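PDB 5DRK: nitrogen regulatory protein P-II from Thiomonas intermedia, which probably regulates enzyme activity as a trimeric PII-family signalling protein that binds adenine nucleotides, here AMP and ADP. Local coordinates for residues Glu13-Gly18 against Leu63-Ala68. Residues are numbered along the deposited sequence; the frame is centred on the assembly and turned at random.
With AMP (adenosine monophosphate), chain D; ADP (adenosine-5'-diphosphate), chain E.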
loop_
_atom_site.group_PDB
_atom_site.type_symbol
_atom_site.label_atom_id
_atom_site.label_comp_id
_atom_site.label_asym_id
_atom_site.label_seq_id
_atom_site.Cartn_x
_atom_site.Cartn_y
_atom_site.Cartn_z
ATOM N N GLU B 13 4.518 5.519 -1.264
ATOM C CA GLU B 13 3.099 5.644 -1.574
ATOM C C GLU B 13 2.805 7.121 -1.746
ATOM O O GLU B 13 2.925 7.879 -0.797
ATOM C CB GLU B 13 2.235 5.018 -0.497
ATOM C CG GLU B 13 2.221 3.492 -0.595
ATOM C CD GLU B 13 1.506 2.809 0.553
ATOM O OE1 GLU B 13 1.405 1.559 0.525
ATOM O OE2 GLU B 13 1.064 3.510 1.490
ATOM N N ILE B 14 2.455 7.522 -2.968
ATOM C CA ILE B 14 2.180 8.921 -3.273
ATOM C C ILE B 14 0.696 9.117 -3.543
ATOM O O ILE B 14 0.167 8.609 -4.543
ATOM C CB ILE B 14 2.977 9.409 -4.503
ATOM C CG1 ILE B 14 4.472 9.101 -4.339
ATOM C CG2 ILE B 14 2.772 10.920 -4.707
ATOM C CD1 ILE B 14 5.241 9.027 -5.669
ATOM N N ILE B 15 0.030 9.868 -2.695
ATOM C CA ILE B 15 -1.376 10.113 -2.818
ATOM C C ILE B 15 -1.686 11.538 -3.225
ATOM O O ILE B 15 -1.276 12.438 -2.581
ATOM C CB ILE B 15 -2.070 9.728 -1.515
ATOM C CG1 ILE B 15 -1.748 8.289 -1.156
ATOM C CG2 ILE B 15 -3.549 9.950 -1.585
ATOM C CD1 ILE B 15 -2.261 7.859 0.197
ATOM N N LEU B 16 -2.414 11.707 -4.315
ATOM C CA LEU B 16 -2.775 13.009 -4.867
ATOM C C LEU B 16 -3.962 12.992 -5.817
ATOM O O LEU B 16 -4.419 11.969 -6.212
ATOM C CB LEU B 16 -1.595 13.659 -5.580
ATOM C CG LEU B 16 -0.592 12.896 -6.437
ATOM C CD1 LEU B 16 -1.028 11.537 -6.919
ATOM C CD2 LEU B 16 0.025 13.691 -7.562
ATOM N N GLU B 17 -4.448 14.161 -6.168
ATOM C CA GLU B 17 -5.551 14.264 -7.084
ATOM C C GLU B 17 -5.147 13.738 -8.448
ATOM O O GLU B 17 -4.081 13.963 -8.915
ATOM C CB GLU B 17 -6.076 15.686 -7.152
ATOM C CG GLU B 17 -6.856 16.142 -5.938
ATOM C CD GLU B 17 -6.898 17.643 -5.822
ATOM O OE1 GLU B 17 -5.878 18.242 -5.572
ATOM O OE2 GLU B 17 -7.940 18.226 -6.001
ATOM N N GLY B 18 -6.039 13.009 -9.068
ATOM C CA GLY B 18 -5.774 12.374 -10.347
ATOM C C GLY B 18 -5.403 13.312 -11.471
ATOM O O GLY B 18 -4.714 12.908 -12.391
ATOM N N LEU B 63 -8.927 10.930 -6.409
ATOM C CA LEU B 63 -7.617 10.648 -5.812
ATOM C C LEU B 63 -7.027 9.373 -6.394
ATOM O O LEU B 63 -7.774 8.439 -6.699
ATOM C CB LEU B 63 -7.704 10.480 -4.283
ATOM C CG LEU B 63 -7.821 11.684 -3.350
ATOM C CD1 LEU B 63 -7.933 11.180 -1.902
ATOM C CD2 LEU B 63 -6.650 12.642 -3.522
ATOM N N ILE B 64 -5.699 9.330 -6.512
ATOM C CA ILE B 64 -5.003 8.084 -6.832
ATOM C C ILE B 64 -3.831 7.860 -5.871
ATOM O O ILE B 64 -3.365 8.791 -5.211
ATOM C CB ILE B 64 -4.462 8.063 -8.288
ATOM C CG1 ILE B 64 -3.352 9.107 -8.477
ATOM C CG2 ILE B 64 -5.576 8.315 -9.284
ATOM C CD1 ILE B 64 -2.728 9.097 -9.852
ATOM N N MET B 65 -3.347 6.628 -5.808
ATOM C CA MET B 65 -2.138 6.345 -5.095
ATOM C C MET B 65 -1.135 5.704 -6.059
ATOM O O MET B 65 -1.426 4.706 -6.732
ATOM C CB MET B 65 -2.404 5.434 -3.887
ATOM C CG MET B 65 -1.126 4.984 -3.192
ATOM S SD MET B 65 -1.419 4.109 -1.647
ATOM C CE MET B 65 -1.852 2.486 -2.236
ATOM N N ILE B 66 0.047 6.307 -6.121
ATOM C CA ILE B 66 1.124 5.815 -6.947
ATOM C C ILE B 66 2.105 5.062 -6.058
ATOM O O ILE B 66 2.656 5.624 -5.109
ATOM C CB ILE B 66 1.849 6.977 -7.694
ATOM C CG1 ILE B 66 0.841 7.748 -8.574
ATOM C CG2 ILE B 66 3.053 6.453 -8.497
ATOM C CD1 ILE B 66 1.436 8.936 -9.332
ATOM N N ILE B 67 2.304 3.783 -6.366
ATOM C CA ILE B 67 3.252 2.932 -5.654
ATOM C C ILE B 67 4.532 2.878 -6.470
ATOM O O ILE B 67 4.514 2.492 -7.652
ATOM C CB ILE B 67 2.667 1.484 -5.430
ATOM C CG1 ILE B 67 1.301 1.561 -4.716
ATOM C CG2 ILE B 67 3.653 0.592 -4.666
ATOM C CD1 ILE B 67 0.466 0.247 -4.785
ATOM N N ALA B 68 5.645 3.262 -5.863
ATOM C CA ALA B 68 6.915 3.240 -6.579
ATOM C C ALA B 68 8.033 2.661 -5.720
ATOM O O ALA B 68 8.408 3.239 -4.715
ATOM C CB ALA B 68 7.301 4.668 -7.061
HETATM P P AMP D . 7.476 -5.447 -15.260
HETATM O O1P AMP D . 7.627 -6.528 -14.371
HETATM O O2P AMP D . 8.622 -4.624 -15.422
HETATM O O3P AMP D . 6.807 -5.856 -16.447
HETATM O "O5'" AMP D . 6.438 -4.536 -14.582
HETATM C "C5'" AMP D . 5.114 -4.963 -14.461
HETATM C "C4'" AMP D . 4.329 -4.208 -13.429
HETATM O "O4'" AMP D . 4.882 -4.288 -12.146
HETATM C "C3'" AMP D . 4.203 -2.743 -13.738
HETATM O "O3'" AMP D . 3.165 -2.449 -14.615
HETATM C "C2'" AMP D . 3.952 -2.180 -12.384
HETATM O "O2'" AMP D . 2.584 -2.168 -12.071
HETATM C "C1'" AMP D . 4.681 -3.093 -11.445
HETATM N N9 AMP D . 5.969 -2.482 -11.092
HETATM C C8 AMP D . 7.081 -2.737 -11.708
HETATM N N7 AMP D . 8.081 -2.075 -11.209
HETATM C C5 AMP D . 7.634 -1.346 -10.253
HETATM C C6 AMP D . 8.199 -0.388 -9.316
HETATM N N6 AMP D . 9.465 -0.063 -9.320
HETATM N N1 AMP D . 7.387 0.176 -8.475
HETATM C C2 AMP D . 6.131 -0.108 -8.454
HETATM N N3 AMP D . 5.560 -0.961 -9.253
HETATM C C4 AMP D . 6.236 -1.608 -10.169
HETATM P PB ADP E . -6.657 19.057 2.022
HETATM O O1B ADP E . -8.047 19.064 1.553
HETATM O O2B ADP E . -6.503 19.347 3.482
HETATM O O3B ADP E . -5.732 19.923 1.264
HETATM P PA ADP E . -4.799 16.835 2.415
HETATM O O1A ADP E . -4.660 16.954 3.870
HETATM O O2A ADP E . -3.649 17.178 1.577
HETATM O O3A ADP E . -6.101 17.549 1.815
HETATM O "O5'" ADP E . -5.123 15.337 2.124
HETATM C "C5'" ADP E . -5.573 14.940 0.870
HETATM C "C4'" ADP E . -5.658 13.438 0.799
HETATM O "O4'" ADP E . -4.472 12.845 1.227
HETATM C "C3'" ADP E . -6.689 12.854 1.705
HETATM O "O3'" ADP E . -7.951 12.809 1.093
HETATM C "C2'" ADP E . -6.168 11.481 1.980
HETATM O "O2'" ADP E . -6.460 10.535 0.990
HETATM C "C1'" ADP E . -4.709 11.674 1.954
HETATM N N9 ADP E . -4.292 11.785 3.343
HETATM C C8 ADP E . -4.126 12.893 4.040
HETATM N N7 ADP E . -3.729 12.613 5.266
HETATM C C5 ADP E . -3.638 11.312 5.374
HETATM C C6 ADP E . -3.270 10.350 6.411
HETATM N N6 ADP E . -2.919 10.753 7.627
HETATM N N1 ADP E . -3.319 9.063 6.096
HETATM C C2 ADP E . -3.662 8.638 4.904
HETATM N N3 ADP E . -4.004 9.435 3.930
HETATM C C4 ADP E . -4.017 10.761 4.100
#
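Met65 packs beside its cross-strand pair Ile15 and leans on to Glu13, on the sheet face turned to the other subunits. With CG anti to the backbone N (chi1 174°), Met65 CG lies 3.9 Å from Ile15 CG1; the extended next bond takes SD to 3.8 Å from Glu13 CG, slanting across the flank of the glutamate stem. That carboxylate reaches a salt bridge with Lys11 of the second subunit. Ile15 fills the hollow between Met65 and the ADP ribose, its CG2 3.9 Å from O2' of ADP; an alanine here would probably open a gap beside the thioether and strip one apolar wall from the ribose. Beside it Leu63 extends the same floor under the sugar, its CD1 3.3 Å from ADP O2', while CD2 lies over the Leu16 carbonyl. On the helix-covered face, Leu16 CD1 lies in the groove between Ile64 CG1 (3.7 Å) and, more loosely, Ile66 CD1, while Ile14 and Ile66 meet at their CB atoms. Four backbone hydrogen bonds join Ile14 to Ile66 and Leu16 to Ile64. These antiparallel neighbours form the centre of the ferredoxin-like PII fold, helices on one face and trimer core on the other, with nucleotide bound between subunits.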